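PDB 7PBG: FAD-binding oxidoreductase from Gulosibacter chungangensis, which oxidises 4-ethylphenol as a flavin-dependent 4-alkylphenol oxidase, a dehydrogenation giving 4-vinylphenol, with FAD held covalently. Local coordinates for residues 116-119 / 120-123; 412-415 / 416-419. All blocks are in the same frame, centred on the assembly; numbering follows the deposited sequence.

Contact 1: residues 116-119 / 120-123; sequences EINE and KLAY
Asn118 and Tyr123 form the antiparallel hydrogen-bonded pair that closes this hairpin. Asn118 N gives a nearly straight bond to Tyr123 O (2.8 Å, 160° at the hydrogen), and Tyr123 N returns one to Asn118 O at 3.1 Å. Ala122, with positive phi and psi, shares the position facing Asn118 with Tyr123, which makes a G1 beta bulge. Within the turn, Asn118 OD1 receives Leu121 N at 3.0 Å from above its carbonyl plane, and Ala122 N adds a weak bond to Glu119 O. The side chains meet by CH-pi contact: Asn118 CB lies over one face of the Tyr123 ring, 3.7 Å from the centroid. With CG anti to the backbone N (chi1 -171°), the Asn118 amide also sends ND2 to Glu116 OE2 at 3.2 Å. That carboxylate ends near the phenol, Glu116 OE2 lying 3.0 Å from Tyr123 OH. A leucine at Asn118 would probably leave Leu121 N without its acceptor and the Glu116 carboxylate freer to turn. The hairpin joins strands 114-118 and 123-126, the latter pairing on with strand 226-237; Ile117 rests against helix 132-142, and Lys120 salt-bridges Glu260 on helix 255-266 of the second subunit.

Contact 2: residues 412-415 / 416-419; sequences QYED and TKRI
Lys417 runs alongside Glu414 on the same flank of the helix, and its chain meets first Tyr413 and then Glu414. Lys417 CB sits 3.4 Å from Tyr413 O, the carbonyl that also accepts the Lys417 backbone N. Further out, Lys417 CD comes within 4.1 Å of CE2 on the Tyr413 ring. A bend at chi3 (56°) then turns the chain toward Glu414, so that Lys417 CE lies 3.2 Å from Glu414 OE2. At the tip, Lys417 NZ makes a salt bridge to Glu414 OE1 at 3.1 Å, on the syn side but tilted out of the carboxylate plane, and a second one to Glu252; the ammonium is thus shared by two acids. One residue on, Asp415 OD1 pairs with Arg418 NH1 (3.1 Å), here on the anti side and again out of the plane, with the two flat groups 64° apart. On the inner flank, Thr416 OG1 bonds Gln412 O at 2.8 Å, and Thr416 N reaches the same oxygen from the other face of the carbonyl plane; this satisfies a buried hydroxyl by the i to i-4 bond common for threonine in helices. Helix 406-422 packs against strands 426-433 and 438-447 through Thr416, while Ile419 packs on helix 451-470.

Both contacts are local and partly buried, but they lie on opposite sides of the chain's centre, about 34 Å apart at their nearest atoms. Contact 1 lies in the FAD-binding domain and joins two strands at a turn; contact 2 lies in the C-terminal domain of the FAD-linked oxidase family and stays within one helix. In 116-123 an uncharged amide does most of the side-chain work, supplementing cross-strand backbone bonds. In 412-419 the backbone bonds are helical, and opposite charges pair along the more exposed flank while the threonine and aromatic side face the sheet. Only contact 1 meets the second subunit; both lie away from the flavin site.

Contact 1: residues 116-119 / 120-123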
ATOM      1  N   GLU A 116     -18.002  -2.993  13.426  1.00 19.27           N
ATOM      2  CA  GLU A 116     -18.181  -4.221  12.634  1.00 17.56           C
ATOM      3  C   GLU A 116     -17.021  -5.145  12.974  1.00 17.80           C
ATOM      4  O   GLU A 116     -15.880  -4.693  12.984  1.00 17.79           O
ATOM      5  CB  GLU A 116     -18.263  -3.933  11.142  1.00 18.31           C
ATOM      6  CG  GLU A 116     -18.526  -5.181  10.303  1.00 20.16           C
ATOM      7  CD  GLU A 116     -18.835  -4.939   8.837  1.00 22.71           C
ATOM      8  OE1 GLU A 116     -18.699  -3.799   8.410  1.00 23.72           O
ATOM      9  OE2 GLU A 116     -19.242  -5.918   8.139  1.00 23.27           O
ATOM     10  N   ILE A 117     -17.322  -6.423  13.048  1.00 19.01           N
ATOM     11  CA  ILE A 117     -16.335  -7.530  13.037  1.00 19.30           C
ATOM     12  C   ILE A 117     -16.874  -8.547  12.034  1.00 21.10           C
ATOM     13  O   ILE A 117     -17.788  -9.322  12.339  1.00 18.63           O
ATOM     14  CB  ILE A 117     -16.127  -8.128  14.414  1.00 19.63           C
ATOM     15  CG1 ILE A 117     -15.649  -7.083  15.424  1.00 18.89           C
ATOM     16  CG2 ILE A 117     -15.196  -9.327  14.356  1.00 18.79           C
ATOM     17  CD1 ILE A 117     -15.838  -7.565  16.827  1.00 19.74           C
ATOM     18  N   ASN A 118     -16.328  -8.481  10.837  1.00 17.26           N
ATOM     19  CA  ASN A 118     -16.812  -9.325   9.729  1.00 16.22           C
ATOM     20  C   ASN A 118     -15.928 -10.567   9.707  1.00 18.98           C
ATOM     21  O   ASN A 118     -14.758 -10.481   9.220  1.00 18.08           O
ATOM     22  CB  ASN A 118     -16.804  -8.515   8.439  1.00 18.59           C
ATOM     23  CG  ASN A 118     -17.500  -9.238   7.307  1.00 17.90           C
ATOM     24  OD1 ASN A 118     -17.328 -10.452   7.124  1.00 20.66           O
ATOM     25  ND2 ASN A 118     -18.296  -8.487   6.556  1.00 21.42           N
ATOM     26  N   GLU A 119     -16.461 -11.703  10.132  1.00 17.74           N
ATOM     27  CA  GLU A 119     -15.625 -12.931  10.132  1.00 19.95           C
ATOM     28  C   GLU A 119     -15.372 -13.432   8.691  1.00 20.57           C
ATOM     29  O   GLU A 119     -14.247 -13.802   8.399  1.00 20.85           O
ATOM     30  CB  GLU A 119     -16.303 -14.020  10.941  1.00 20.39           C
ATOM     31  CG  GLU A 119     -15.428 -15.249  11.083  1.00 23.69           C
ATOM     32  CD  GLU A 119     -15.968 -16.238  12.107  1.00 27.45           C
ATOM     33  OE1 GLU A 119     -17.194 -16.127  12.463  1.00 31.17           O
ATOM     34  OE2 GLU A 119     -15.154 -17.074  12.582  1.00 25.08           O
ATOM     35  N   LYS A 120     -16.411 -13.515   7.851  1.00 18.66           N
ATOM     36  CA  LYS A 120     -16.322 -14.130   6.507  1.00 18.91           C
ATOM     37  C   LYS A 120     -15.239 -13.414   5.688  1.00 18.37           C
ATOM     38  O   LYS A 120     -14.594 -14.077   4.914  1.00 19.70           O
ATOM     39  CB  LYS A 120     -17.670 -14.023   5.784  1.00 20.93           C
ATOM     40  CG  LYS A 120     -17.697 -14.677   4.405  1.00 23.69           C
ATOM     41  CD  LYS A 120     -19.097 -14.785   3.825  1.00 25.30           C
ATOM     42  CE  LYS A 120     -19.095 -15.522   2.498  1.00 28.82           C
ATOM     43  NZ  LYS A 120     -20.457 -15.738   1.956  1.00 30.64           N
ATOM     44  N   LEU A 121     -15.163 -12.081   5.776  1.00 17.51           N
ATOM     45  CA  LEU A 121     -14.226 -11.276   4.969  1.00 18.31           C
ATOM     46  C   LEU A 121     -13.110 -10.726   5.879  1.00 18.65           C
ATOM     47  O   LEU A 121     -12.313  -9.924   5.399  1.00 17.93           O
ATOM     48  CB  LEU A 121     -15.009 -10.164   4.274  1.00 17.68           C
ATOM     49  CG  LEU A 121     -16.048 -10.686   3.279  1.00 21.21           C
ATOM     50  CD1 LEU A 121     -16.726  -9.539   2.549  1.00 21.44           C
ATOM     51  CD2 LEU A 121     -15.426 -11.652   2.294  1.00 21.73           C
ATOM     52  N   ALA A 122     -13.035 -11.172   7.127  1.00 17.59           N
ATOM     53  CA  ALA A 122     -11.876 -10.975   8.039  1.00 15.91           C
ATOM     54  C   ALA A 122     -11.469  -9.517   8.136  1.00 17.10           C
ATOM     55  O   ALA A 122     -10.330  -9.165   7.721  1.00 18.90           O
ATOM     56  CB  ALA A 122     -10.708 -11.776   7.590  1.00 17.11           C
ATOM     57  N   TYR A 123     -12.374  -8.659   8.551  1.00 16.91           N
ATOM     58  CA  TYR A 123     -12.016  -7.250   8.851  1.00 17.07           C
ATOM     59  C   TYR A 123     -12.821  -6.726  10.034  1.00 17.57           C
ATOM     60  O   TYR A 123     -13.870  -7.245  10.342  1.00 18.20           O
ATOM     61  CB  TYR A 123     -12.144  -6.356   7.635  1.00 17.73           C
ATOM     62  CG  TYR A 123     -13.544  -6.077   7.169  1.00 17.43           C
ATOM     63  CD1 TYR A 123     -14.294  -5.040   7.692  1.00 17.96           C
ATOM     64  CD2 TYR A 123     -14.152  -6.873   6.224  1.00 18.25           C
ATOM     65  CE1 TYR A 123     -15.595  -4.774   7.268  1.00 17.90           C
ATOM     66  CE2 TYR A 123     -15.424  -6.605   5.764  1.00 19.43           C
ATOM     67  CZ  TYR A 123     -16.163  -5.555   6.285  1.00 18.56           C
ATOM     68  OH  TYR A 123     -17.442  -5.304   5.849  1.00 20.86           O
TER

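Contact 2: residues 412-415 / 416-419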
ATOM      1  N   GLN A 412      26.061   0.806  13.480  1.00 25.79           N
ATOM      2  CA  GLN A 412      24.990   1.620  14.082  1.00 26.83           C
ATOM      3  C   GLN A 412      24.923   1.355  15.582  1.00 24.29           C
ATOM      4  O   GLN A 412      24.873   2.324  16.355  1.00 23.13           O
ATOM      5  CB  GLN A 412      23.640   1.297  13.468  1.00 24.59           C
ATOM      6  CG  GLN A 412      23.459   1.943  12.124  1.00 26.11           C
ATOM      7  CD  GLN A 412      21.992   2.186  11.887  1.00 27.70           C
ATOM      8  OE1 GLN A 412      21.399   3.122  12.445  1.00 30.22           O
ATOM      9  NE2 GLN A 412      21.408   1.324  11.083  1.00 28.02           N
ATOM     10  N   TYR A 413      24.924   0.091  15.998  1.00 22.72           N
ATOM     11  CA  TYR A 413      24.897  -0.253  17.439  1.00 23.58           C
ATOM     12  C   TYR A 413      26.076   0.394  18.167  1.00 23.87           C
ATOM     13  O   TYR A 413      25.853   1.069  19.187  1.00 24.35           O
ATOM     14  CB  TYR A 413      24.960  -1.759  17.687  1.00 23.36           C
ATOM     15  CG  TYR A 413      24.784  -2.159  19.131  1.00 24.00           C
ATOM     16  CD1 TYR A 413      23.606  -1.873  19.777  1.00 24.91           C
ATOM     17  CD2 TYR A 413      25.769  -2.808  19.868  1.00 27.30           C
ATOM     18  CE1 TYR A 413      23.359  -2.251  21.093  1.00 27.73           C
ATOM     19  CE2 TYR A 413      25.539  -3.176  21.201  1.00 26.66           C
ATOM     20  CZ  TYR A 413      24.316  -2.930  21.810  1.00 32.55           C
ATOM     21  OH  TYR A 413      23.980  -3.314  23.108  1.00 33.03           O
ATOM     22  N   GLU A 414      27.303   0.140  17.702  1.00 24.49           N
ATOM     23  CA  GLU A 414      28.539   0.646  18.373  1.00 26.34           C
ATOM     24  C   GLU A 414      28.502   2.174  18.413  1.00 24.66           C
ATOM     25  O   GLU A 414      28.778   2.733  19.452  1.00 24.98           O
ATOM     26  CB  GLU A 414      29.806   0.116  17.692  1.00 30.43           C
ATOM     27  CG  GLU A 414      30.042  -1.359  18.009  1.00 37.04           C
ATOM     28  CD  GLU A 414      30.176  -1.695  19.495  1.00 42.29           C
ATOM     29  OE1 GLU A 414      29.788  -2.838  19.904  1.00 39.39           O
ATOM     30  OE2 GLU A 414      30.672  -0.820  20.253  1.00 45.44           O
ATOM     31  N   ASP A 415      28.166   2.821  17.313  1.00 23.08           N
ATOM     32  CA  ASP A 415      28.105   4.300  17.259  1.00 24.11           C
ATOM     33  C   ASP A 415      27.052   4.801  18.252  1.00 26.30           C
ATOM     34  O   ASP A 415      27.280   5.851  18.881  1.00 24.96           O
ATOM     35  CB  ASP A 415      27.765   4.804  15.856  1.00 25.01           C
ATOM     36  CG  ASP A 415      28.910   4.678  14.846  1.00 29.42           C
ATOM     37  OD1 ASP A 415      30.030   4.388  15.255  1.00 28.95           O
ATOM     38  OD2 ASP A 415      28.654   4.878  13.655  1.00 29.89           O
ATOM     39  N   THR A 416      25.882   4.166  18.307  1.00 24.86           N
ATOM     40  CA  THR A 416      24.770   4.662  19.159  1.00 22.63           C
ATOM     41  C   THR A 416      25.133   4.413  20.626  1.00 23.25           C
ATOM     42  O   THR A 416      24.805   5.244  21.440  1.00 23.13           O
ATOM     43  CB  THR A 416      23.424   4.081  18.717  1.00 22.63           C
ATOM     44  OG1 THR A 416      23.194   4.397  17.349  1.00 24.05           O
ATOM     45  CG2 THR A 416      22.230   4.591  19.498  1.00 19.69           C
ATOM     46  N   LYS A 417      25.751   3.273  20.947  1.00 22.83           N
ATOM     47  CA  LYS A 417      26.261   2.990  22.313  1.00 26.91           C
ATOM     48  C   LYS A 417      27.222   4.108  22.720  1.00 25.25           C
ATOM     49  O   LYS A 417      27.109   4.598  23.826  1.00 24.33           O
ATOM     50  CB  LYS A 417      26.951   1.629  22.321  1.00 30.08           C
ATOM     51  CG  LYS A 417      27.225   1.047  23.689  1.00 40.94           C
ATOM     52  CD  LYS A 417      27.493  -0.436  23.603  1.00 39.33           C
ATOM     53  CE  LYS A 417      28.638  -0.723  22.661  1.00 43.49           C
ATOM     54  NZ  LYS A 417      29.178  -2.081  22.885  1.00 42.15           N
ATOM     55  N   ARG A 418      28.108   4.508  21.813  1.00 25.57           N
ATOM     56  CA  ARG A 418      29.148   5.525  22.110  1.00 25.04           C
ATOM     57  C   ARG A 418      28.487   6.872  22.387  1.00 23.78           C
ATOM     58  O   ARG A 418      28.799   7.458  23.442  1.00 25.29           O
ATOM     59  CB  ARG A 418      30.144   5.692  20.951  1.00 30.73           C
ATOM     60  CG  ARG A 418      31.400   6.458  21.349  1.00 33.86           C
ATOM     61  CD  ARG A 418      32.377   6.637  20.190  1.00 38.59           C
ATOM     62  NE  ARG A 418      31.695   7.263  19.066  1.00 38.23           N
ATOM     63  CZ  ARG A 418      31.391   6.669  17.917  1.00 39.59           C
ATOM     64  NH1 ARG A 418      31.732   5.410  17.680  1.00 41.94           N
ATOM     65  NH2 ARG A 418      30.737   7.346  16.998  1.00 39.13           N
ATOM     66  N   ILE A 419      27.573   7.299  21.504  1.00 22.81           N
ATOM     67  CA  ILE A 419      26.912   8.633  21.556  1.00 23.55           C
ATOM     68  C   ILE A 419      26.013   8.642  22.795  1.00 24.32           C
ATOM     69  O   ILE A 419      26.043   9.633  23.549  1.00 23.48           O
ATOM     70  CB  ILE A 419      26.186   8.944  20.231  1.00 25.90           C
ATOM     71  CG1 ILE A 419      27.199   9.111  19.085  1.00 30.65           C
ATOM     72  CG2 ILE A 419      25.324  10.203  20.341  1.00 31.48           C
ATOM     73  CD1 ILE A 419      26.573   9.222  17.696  1.00 31.12           C
TER